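Local coordinates for protein peptidoglycan glycosyltransferase (Atopobium parvulum, PDB 4OVD) that belongs to the penicillin-binding protein family, combining a dimerisation domain near the N terminus with a C-terminal penicillin-binding domain, at residues Gly247-Ala252 and Ala263-Leu268; Val161-Phe166 and Leu282-Val287; Phe317-Glu322 and Met340-Arg345. All coordinates share one frame; numbering follows the deposited sequence.

Contact 1 (Gly247-Ala252 and Ala263-Leu268); sequences GGSIMA and AASYPL
Ser249 and Ser265 both carry OG opposite the carbonyl carbon and beside the backbone N (chi1 near -70°), and across a non-hydrogen-bonded pair this sets the two hydroxyls against each other, with Ser249 OG 3.0 Å from Ser265 OG. Either could donate in the hydrogen bond they share. Ser265 OG is also hydrogen-bonded to the backbone N of Lys285, so the pair links the sheet to the first residue of helix 285-288. On the same face, the selenomethionine side chain of Met251 bends at chi3 (-52°), and its methyl group comes alongside a small neighbour, with CE 3.7 Å from Ala263 CB. Ile419 and Ile422 of helix 418-429 also press on this side chain.

Between these two pairs the backbones of Ile250 and Ala264 are joined twice, Ile250 N to Ala264 O at 2.8 Å and Ala264 N to Ile250 O at 2.9 Å, in the manner of an antiparallel beta hairpin. Strand 260-266 forms one border of the five-stranded sheet of the penicillin-binding domain; strand 248-253, next to it, pairs on its other side with strand 525-532. Beyond the hairpin bonds, Ile250 CG2 reaches Ala264 CB at 4.2 Å on the face opposite the serines, where Leu235 and Phe549 from two helices cover Ile250.

Toward the end of strand 260-266 the pairing thins to a single bond, Tyr266 N to Gly248 O at 2.9 Å. Tyr266 O is instead hydrogen-bonded to Lys285 NZ, and it receives a CA-H contact from Gly247, whose CA lies 3.5 Å away. The Tyr266 ring lies beside the same glycine, CD1 3.7 Å from Gly247 CA in an oblique approach, while Val239 of helix 225-242 touches the tyrosine.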
loop_
_atom_site.group_PDB
_atom_site.type_symbol
_atom_site.label_atom_id
_atom_site.label_comp_id
_atom_site.label_asym_id
_atom_site.label_seq_id
_atom_site.Cartn_x
_atom_site.Cartn_y
_atom_site.Cartn_z
ATOM N N GLY A 247 7.071 -1.389 -14.236
ATOM C CA GLY A 247 7.263 -0.432 -13.123
ATOM C C GLY A 247 7.103 -0.974 -11.698
ATOM O O GLY A 247 7.533 -2.058 -11.395
ATOM N N GLY A 248 6.512 -0.195 -10.811
ATOM C CA GLY A 248 6.310 -0.618 -9.417
ATOM C C GLY A 248 5.838 0.525 -8.579
ATOM O O GLY A 248 5.450 1.562 -9.099
ATOM N N SER A 249 5.877 0.343 -7.271
ATOM C CA SER A 249 5.361 1.324 -6.335
ATOM C C SER A 249 6.147 1.293 -5.076
ATOM O O SER A 249 6.741 0.269 -4.759
ATOM C CB SER A 249 3.941 0.964 -5.903
ATOM O OG SER A 249 3.056 1.079 -7.027
ATOM N N ILE A 250 6.048 2.372 -4.317
ATOM C CA ILE A 250 6.722 2.440 -3.042
ATOM C C ILE A 250 5.934 3.348 -2.118
ATOM O O ILE A 250 5.371 4.332 -2.559
ATOM C CB ILE A 250 8.207 2.870 -3.284
ATOM C CG1 ILE A 250 9.000 2.865 -2.001
ATOM C CG2 ILE A 250 8.233 4.274 -3.799
ATOM C CD1 ILE A 250 10.488 2.987 -2.268
HETATM N N MSE A 251 5.872 3.049 -0.839
HETATM C CA MSE A 251 5.133 3.896 0.097
HETATM C C MSE A 251 5.702 3.786 1.486
HETATM O O MSE A 251 6.137 2.708 1.887
HETATM C CB MSE A 251 3.643 3.461 0.138
HETATM C CG MSE A 251 2.935 3.963 1.424
HETATM SE SE MSE A 251 0.953 3.850 1.409
HETATM C CE MSE A 251 0.427 4.734 -0.258
ATOM N N ALA A 252 5.744 4.890 2.214
ATOM C CA ALA A 252 6.186 4.877 3.588
ATOM C C ALA A 252 5.016 5.517 4.326
ATOM O O ALA A 252 4.583 6.564 3.904
ATOM C CB ALA A 252 7.428 5.693 3.760
ATOM N N ALA A 263 4.910 8.273 -1.297
ATOM C CA ALA A 263 4.302 7.257 -2.115
ATOM C C ALA A 263 4.507 7.552 -3.572
ATOM O O ALA A 263 4.381 8.717 -4.026
ATOM C CB ALA A 263 2.806 7.159 -1.790
ATOM N N ALA A 264 4.809 6.516 -4.336
ATOM C CA ALA A 264 5.001 6.701 -5.765
ATOM C C ALA A 264 4.836 5.424 -6.558
ATOM O O ALA A 264 4.965 4.344 -6.023
ATOM C CB ALA A 264 6.381 7.299 -6.019
ATOM N N SER A 265 4.486 5.587 -7.827
ATOM C CA SER A 265 4.366 4.522 -8.785
ATOM C C SER A 265 5.173 4.923 -10.025
ATOM O O SER A 265 5.261 6.064 -10.365
ATOM C CB SER A 265 2.881 4.330 -9.190
ATOM O OG SER A 265 2.211 3.737 -8.133
ATOM N N TYR A 266 5.717 3.949 -10.701
ATOM C CA TYR A 266 6.501 4.129 -11.881
ATOM C C TYR A 266 5.651 3.510 -12.960
ATOM O O TYR A 266 5.170 2.382 -12.769
ATOM C CB TYR A 266 7.857 3.401 -11.783
ATOM C CG TYR A 266 8.745 3.611 -12.975
ATOM C CD1 TYR A 266 8.538 2.906 -14.141
ATOM C CD2 TYR A 266 9.806 4.514 -12.945
ATOM C CE1 TYR A 266 9.330 3.119 -15.259
ATOM C CE2 TYR A 266 10.604 4.726 -14.065
ATOM C CZ TYR A 266 10.348 4.035 -15.212
ATOM O OH TYR A 266 11.133 4.196 -16.318
ATOM N N PRO A 267 5.517 4.191 -14.126
ATOM C CA PRO A 267 6.134 5.475 -14.497
ATOM C C PRO A 267 5.636 6.691 -13.768
ATOM O O PRO A 267 4.446 6.779 -13.395
ATOM C CB PRO A 267 5.832 5.631 -16.016
ATOM C CG PRO A 267 4.978 4.487 -16.409
ATOM C CD PRO A 267 4.992 3.458 -15.290
ATOM N N LEU A 268 6.541 7.665 -13.641
ATOM C CA LEU A 268 6.275 8.907 -12.978
ATOM C C LEU A 268 6.044 9.927 -14.056
ATOM O O LEU A 268 6.505 9.747 -15.181
ATOM C CB LEU A 268 7.478 9.347 -12.168
ATOM C CG LEU A 268 7.768 8.631 -10.855
ATOM C CD1 LEU A 268 9.212 8.838 -10.393
ATOM C CD2 LEU A 268 6.783 9.150 -9.825
#

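Contact 2 (Val161-Phe166 and Leu282-Val287); sequences VQILGF and LNLKLV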
loop_
_atom_site.group_PDB
_atom_site.type_symbol
_atom_site.label_atom_id
_atom_site.label_comp_id
_atom_site.label_asym_id
_atom_site.label_seq_id
_atom_site.Cartn_x
_atom_site.Cartn_y
_atom_site.Cartn_z
ATOM N N VAL A 161 4.568 15.281 -7.758
ATOM C CA VAL A 161 3.480 15.803 -8.578
ATOM C C VAL A 161 2.423 14.715 -8.868
ATOM O O VAL A 161 1.246 15.011 -9.142
ATOM C CB VAL A 161 3.989 16.453 -9.866
ATOM C CG1 VAL A 161 4.359 15.399 -10.897
ATOM C CG2 VAL A 161 2.914 17.348 -10.438
ATOM N N GLN A 162 2.841 13.456 -8.839
ATOM C CA GLN A 162 1.930 12.360 -9.003
ATOM C C GLN A 162 0.869 12.387 -7.890
ATOM O O GLN A 162 -0.319 12.110 -8.122
ATOM C CB GLN A 162 2.696 11.054 -8.997
ATOM C CG GLN A 162 1.927 9.844 -9.521
ATOM C CD GLN A 162 2.859 8.644 -9.580
ATOM O OE1 GLN A 162 3.396 8.276 -8.576
ATOM N NE2 GLN A 162 3.089 8.087 -10.733
ATOM N N ILE A 163 1.280 12.729 -6.681
ATOM C CA ILE A 163 0.364 12.805 -5.532
ATOM C C ILE A 163 -0.362 14.120 -5.639
ATOM O O ILE A 163 -1.561 14.195 -5.484
ATOM C CB ILE A 163 1.142 12.775 -4.190
ATOM C CG1 ILE A 163 1.980 11.502 -4.030
ATOM C CG2 ILE A 163 0.248 12.909 -2.979
ATOM C CD1 ILE A 163 1.243 10.211 -4.248
ATOM N N LEU A 164 0.366 15.188 -5.901
ATOM C CA LEU A 164 -0.272 16.497 -5.987
ATOM C C LEU A 164 -1.336 16.607 -7.076
ATOM O O LEU A 164 -2.393 17.177 -6.855
ATOM C CB LEU A 164 0.769 17.600 -6.217
ATOM C CG LEU A 164 1.775 17.729 -5.092
ATOM C CD1 LEU A 164 2.996 18.584 -5.510
ATOM C CD2 LEU A 164 1.055 18.323 -3.907
ATOM N N GLY A 165 -1.042 16.078 -8.248
ATOM C CA GLY A 165 -1.948 16.172 -9.397
ATOM C C GLY A 165 -1.681 17.461 -10.125
ATOM O O GLY A 165 -0.857 18.258 -9.698
ATOM N N PHE A 166 -2.361 17.704 -11.230
ATOM C CA PHE A 166 -2.158 18.974 -11.945
ATOM C C PHE A 166 -3.455 19.658 -12.026
ATOM O O PHE A 166 -4.523 19.054 -11.783
ATOM C CB PHE A 166 -1.462 18.802 -13.304
ATOM C CG PHE A 166 -2.345 18.267 -14.392
ATOM C CD1 PHE A 166 -2.653 16.936 -14.464
ATOM C CD2 PHE A 166 -2.827 19.122 -15.385
ATOM C CE1 PHE A 166 -3.493 16.463 -15.476
ATOM C CE2 PHE A 166 -3.638 18.657 -16.402
ATOM C CZ PHE A 166 -3.968 17.327 -16.441
ATOM N N LEU A 282 -0.187 9.557 -14.079
ATOM C CA LEU A 282 -0.859 10.329 -13.039
ATOM C C LEU A 282 -1.588 9.519 -11.960
ATOM O O LEU A 282 -2.065 10.068 -10.960
ATOM C CB LEU A 282 -1.878 11.268 -13.688
ATOM C CG LEU A 282 -1.240 12.227 -14.692
ATOM C CD1 LEU A 282 -2.327 13.042 -15.356
ATOM C CD2 LEU A 282 -0.227 13.119 -14.013
ATOM N N ASN A 283 -1.742 8.238 -12.195
ATOM C CA ASN A 283 -2.348 7.385 -11.212
ATOM C C ASN A 283 -1.292 6.911 -10.221
ATOM O O ASN A 283 -0.119 6.910 -10.536
ATOM C CB ASN A 283 -2.799 6.111 -11.885
ATOM C CG ASN A 283 -3.895 6.346 -12.883
ATOM O OD1 ASN A 283 -4.908 6.991 -12.576
ATOM N ND2 ASN A 283 -3.726 5.782 -14.074
ATOM N N LEU A 284 -1.724 6.515 -9.029
ATOM C CA LEU A 284 -0.839 5.821 -8.105
ATOM C C LEU A 284 -1.276 4.388 -8.284
ATOM O O LEU A 284 -2.429 3.994 -7.916
ATOM C CB LEU A 284 -1.072 6.138 -6.632
ATOM C CG LEU A 284 -0.218 7.050 -5.856
ATOM C CD1 LEU A 284 -0.680 6.907 -4.408
ATOM C CD2 LEU A 284 1.213 6.578 -6.049
ATOM N N LYS A 285 -0.395 3.572 -8.796
ATOM C CA LYS A 285 -0.742 2.171 -9.020
ATOM C C LYS A 285 -1.214 1.466 -7.759
ATOM O O LYS A 285 -2.106 0.641 -7.830
ATOM C CB LYS A 285 0.412 1.431 -9.672
ATOM C CG LYS A 285 0.655 1.884 -11.107
ATOM C CD LYS A 285 1.784 1.097 -11.752
ATOM C CE LYS A 285 1.780 1.376 -13.258
ATOM N NZ LYS A 285 3.000 0.811 -13.852
ATOM N N LEU A 286 -0.605 1.764 -6.614
ATOM C CA LEU A 286 -1.050 1.175 -5.331
ATOM C C LEU A 286 -2.509 1.238 -5.021
ATOM O O LEU A 286 -3.013 0.509 -4.177
ATOM C CB LEU A 286 -0.419 1.951 -4.173
ATOM C CG LEU A 286 1.062 1.739 -4.093
ATOM C CD1 LEU A 286 1.681 2.745 -3.187
ATOM C CD2 LEU A 286 1.297 0.342 -3.571
ATOM N N VAL A 287 -3.116 2.274 -5.512
ATOM C CA VAL A 287 -4.541 2.590 -5.337
ATOM C C VAL A 287 -5.449 2.137 -6.421
ATOM O O VAL A 287 -6.584 1.613 -6.210
ATOM C CB VAL A 287 -4.629 4.155 -5.258
ATOM C CG1 VAL A 287 -6.029 4.623 -5.158
ATOM C CG2 VAL A 287 -3.853 4.641 -4.030
HETATM O O HOH W 1 -1.772 12.649 -10.269
#
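Gln162 reaches from helix 161-164 to the backbone of Asn283 and the side chain of Leu284. Its CB is still too far off to touch, but with CG opposite the backbone N (chi1 -165°) and the chain extended beyond it, each further step runs along the carbonyl of Asn283. CG lies 3.7 Å from Asn283 O, and CD 3.6 Å from the same Asn283 O. At the tip the amide divides its contacts: OE1 rests against a methyl group, Leu284 CD2, at 3.7 Å, while NE2 comes within 3.4 Å of Asn283 O at an angle too poor for a hydrogen bond. The hydrogen bonds of NE2 go to Ser281 O, just ahead of Leu282, and to Ser265 O of the neighbouring strand, which together fix the rotation of the amide.

Beside this arm a water bridges the two backbones, donating to Gln162 O at 2.6 Å and to Leu282 O at 2.7 Å, so one water accounts for a hydrogen bond to each carbonyl. Apolar contacts lie to either side of this polar centre. Ile163 passes at a slant over Leu284, with Ile163 CD1 3.8 Å from Leu284 CD1. Past Gly165, whose positive phi ends the helix, the Phe166 side chain meets that of Leu282 at about a right angle, CE1 lying 3.6 Å from Leu282 CD1.

Leu284 is the N-cap residue of helix 285-288. The contact thus fits a short helix of the dimerisation family region against the approach to a helix of the penicillin-binding region, consistent with a junction between these two parts of a penicillin-binding protein.

Contact 3 (Phe317-Glu322 and Met340-Arg345); sequences FNIPTE and MDMSVR
Ile319 and Met342 cross at about a right angle on the face of a two-stranded antiparallel sheet that also carries Phe317. Met342 is a selenomethionine whose chain stays extended beyond CG, so its far end runs past the isoleucine: SE lies 4.1 Å from Ile319 CG1 and CE 4.0 Å from Ile319 CG2. Phe317 is oriented differently. Its side chain lies alongside that of Val344, both pointing the same way, and Val344 CG2 sits at the edge of the ring, near its plane, 4.1 Å from Phe317 CE2.

Beneath these groups, two hydrogen-bonded pairs join the strands. Phe317 and Met342 exchange bonds through Met342 N to Phe317 O at 2.8 Å and Phe317 N to Met342 O at 3.0 Å. Ile319 N then donates to Met340 O at 2.7 Å, and Met340 N returns a bond to Ile319 O. The short strand axes are splayed to 129°.

At the end of strand 340-343, Ser343 is the N-cap of helix 344-350, its OG hydrogen-bonded to Glu346 N. Met347 of that helix touches Phe317 and Ile319, which also pack on Phe358 of helix 353-364.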
loop_
_atom_site.group_PDB
_atom_site.type_symbol
_atom_site.label_atom_id
_atom_site.label_comp_id
_atom_site.label_asym_id
_atom_site.label_seq_id
_atom_site.Cartn_x
_atom_site.Cartn_y
_atom_site.Cartn_z
ATOM N N PHE A 317 2.576 -28.811 12.212
ATOM C CA PHE A 317 1.818 -29.724 11.330
ATOM C C PHE A 317 2.690 -30.409 10.314
ATOM O O PHE A 317 3.772 -29.915 9.926
ATOM C CB PHE A 317 0.756 -28.944 10.586
ATOM C CG PHE A 317 -0.160 -28.185 11.500
ATOM C CD1 PHE A 317 -1.291 -28.780 12.020
ATOM C CD2 PHE A 317 0.128 -26.889 11.842
ATOM C CE1 PHE A 317 -2.112 -28.092 12.878
ATOM C CE2 PHE A 317 -0.669 -26.200 12.741
ATOM C CZ PHE A 317 -1.811 -26.800 13.224
ATOM N N ASN A 318 2.269 -31.608 9.944
ATOM C CA ASN A 318 3.013 -32.391 8.962
ATOM C C ASN A 318 2.553 -31.902 7.565
ATOM O O ASN A 318 1.442 -32.146 7.127
ATOM C CB ASN A 318 2.784 -33.891 9.173
ATOM C CG ASN A 318 3.774 -34.732 8.391
ATOM O OD1 ASN A 318 4.986 -34.703 8.626
ATOM N ND2 ASN A 318 3.264 -35.487 7.461
ATOM N N ILE A 319 3.404 -31.148 6.902
ATOM C CA ILE A 319 2.995 -30.541 5.624
ATOM C C ILE A 319 3.500 -31.358 4.417
ATOM O O ILE A 319 4.732 -31.502 4.246
ATOM C CB ILE A 319 3.447 -29.072 5.607
ATOM C CG1 ILE A 319 2.838 -28.254 6.807
ATOM C CG2 ILE A 319 3.083 -28.361 4.310
ATOM C CD1 ILE A 319 1.350 -28.166 6.825
ATOM N N PRO A 320 2.570 -31.868 3.562
ATOM C CA PRO A 320 3.035 -32.629 2.401
ATOM C C PRO A 320 3.749 -31.787 1.378
ATOM O O PRO A 320 3.786 -30.559 1.481
ATOM C CB PRO A 320 1.746 -33.243 1.811
ATOM C CG PRO A 320 0.668 -32.314 2.254
ATOM C CD PRO A 320 1.104 -31.703 3.556
ATOM N N THR A 321 4.307 -32.442 0.356
ATOM C CA THR A 321 5.050 -31.694 -0.689
ATOM C C THR A 321 4.091 -30.988 -1.544
ATOM O O THR A 321 4.437 -29.993 -2.153
ATOM C CB THR A 321 5.897 -32.620 -1.602
ATOM O OG1 THR A 321 5.085 -33.743 -1.918
ATOM C CG2 THR A 321 7.122 -33.159 -0.872
ATOM N N GLU A 322 2.885 -31.525 -1.648
ATOM C CA GLU A 322 1.876 -30.910 -2.464
ATOM C C GLU A 322 0.552 -31.213 -1.839
ATOM O O GLU A 322 0.495 -32.122 -1.057
ATOM C CB GLU A 322 1.880 -31.502 -3.887
ATOM C CG GLU A 322 1.659 -33.017 -3.912
ATOM C CD GLU A 322 1.672 -33.640 -5.330
ATOM O OE1 GLU A 322 2.022 -32.953 -6.309
ATOM O OE2 GLU A 322 1.333 -34.840 -5.467
HETATM N N MSE A 340 7.190 -32.264 5.691
HETATM C CA MSE A 340 8.047 -31.717 6.671
HETATM C C MSE A 340 7.123 -31.240 7.762
HETATM O O MSE A 340 6.027 -30.744 7.513
HETATM C CB MSE A 340 8.846 -30.568 6.022
HETATM C CG MSE A 340 9.690 -29.745 6.987
HETATM SE SE MSE A 340 10.513 -28.164 6.107
HETATM C CE MSE A 340 11.065 -27.269 7.798
ATOM N N ASP A 341 7.579 -31.406 8.990
ATOM C CA ASP A 341 6.868 -30.898 10.151
ATOM C C ASP A 341 7.225 -29.436 10.202
ATOM O O ASP A 341 8.411 -29.098 10.269
ATOM C CB ASP A 341 7.399 -31.659 11.364
ATOM C CG ASP A 341 6.923 -33.085 11.350
ATOM O OD1 ASP A 341 5.689 -33.251 11.134
ATOM O OD2 ASP A 341 7.755 -34.007 11.501
HETATM N N MSE A 342 6.255 -28.555 10.105
HETATM C CA MSE A 342 6.542 -27.122 10.103
HETATM C C MSE A 342 5.635 -26.424 11.040
HETATM O O MSE A 342 4.450 -26.772 11.116
HETATM C CB MSE A 342 6.192 -26.481 8.721
HETATM C CG MSE A 342 6.837 -27.034 7.498
HETATM SE SE MSE A 342 6.133 -25.927 6.024
HETATM C CE MSE A 342 6.835 -27.030 4.543
ATOM N N SER A 343 6.172 -25.547 11.879
ATOM C CA SER A 343 5.328 -24.705 12.747
ATOM C C SER A 343 4.702 -23.645 11.808
ATOM O O SER A 343 5.176 -23.465 10.670
ATOM C CB SER A 343 6.163 -24.046 13.803
ATOM O OG SER A 343 7.121 -23.175 13.181
ATOM N N VAL A 344 3.667 -22.966 12.270
ATOM C CA VAL A 344 3.028 -21.903 11.532
ATOM C C VAL A 344 4.109 -20.856 11.277
ATOM O O VAL A 344 4.182 -20.270 10.197
ATOM C CB VAL A 344 1.845 -21.288 12.276
ATOM C CG1 VAL A 344 1.304 -20.066 11.509
ATOM C CG2 VAL A 344 0.750 -22.326 12.475
ATOM N N ARG A 345 4.913 -20.579 12.290
ATOM C CA ARG A 345 6.079 -19.647 12.153
ATOM C C ARG A 345 6.962 -20.087 10.957
ATOM O O ARG A 345 7.301 -19.308 10.069
ATOM C CB ARG A 345 6.920 -19.614 13.430
ATOM C CG ARG A 345 8.144 -18.722 13.323
ATOM C CD ARG A 345 9.052 -18.921 14.525
ATOM N NE ARG A 345 8.375 -18.711 15.793
ATOM C CZ ARG A 345 8.102 -17.510 16.283
ATOM N NH1 ARG A 345 8.501 -16.396 15.645
ATOM N NH2 ARG A 345 7.487 -17.411 17.449
#

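From the N terminus, the chain first passes through 161-166 and meets it again at 282-287, so contact 2 closes a long loop that ties the dimerisation region to the penicillin-binding domain. Contact 1 is nested inside that loop as a local hairpin, its second strand preceding the helix that begins within 282-287. The two touch, their centres 9 Å apart, and Ala263 O packs against Ile163 CD1 between them. Contact 3 follows in series and closes a separate short loop between 317-322 and 340-345. Its centre is about 42 Å from that of contact 2, on the opposite side of the chain's centre.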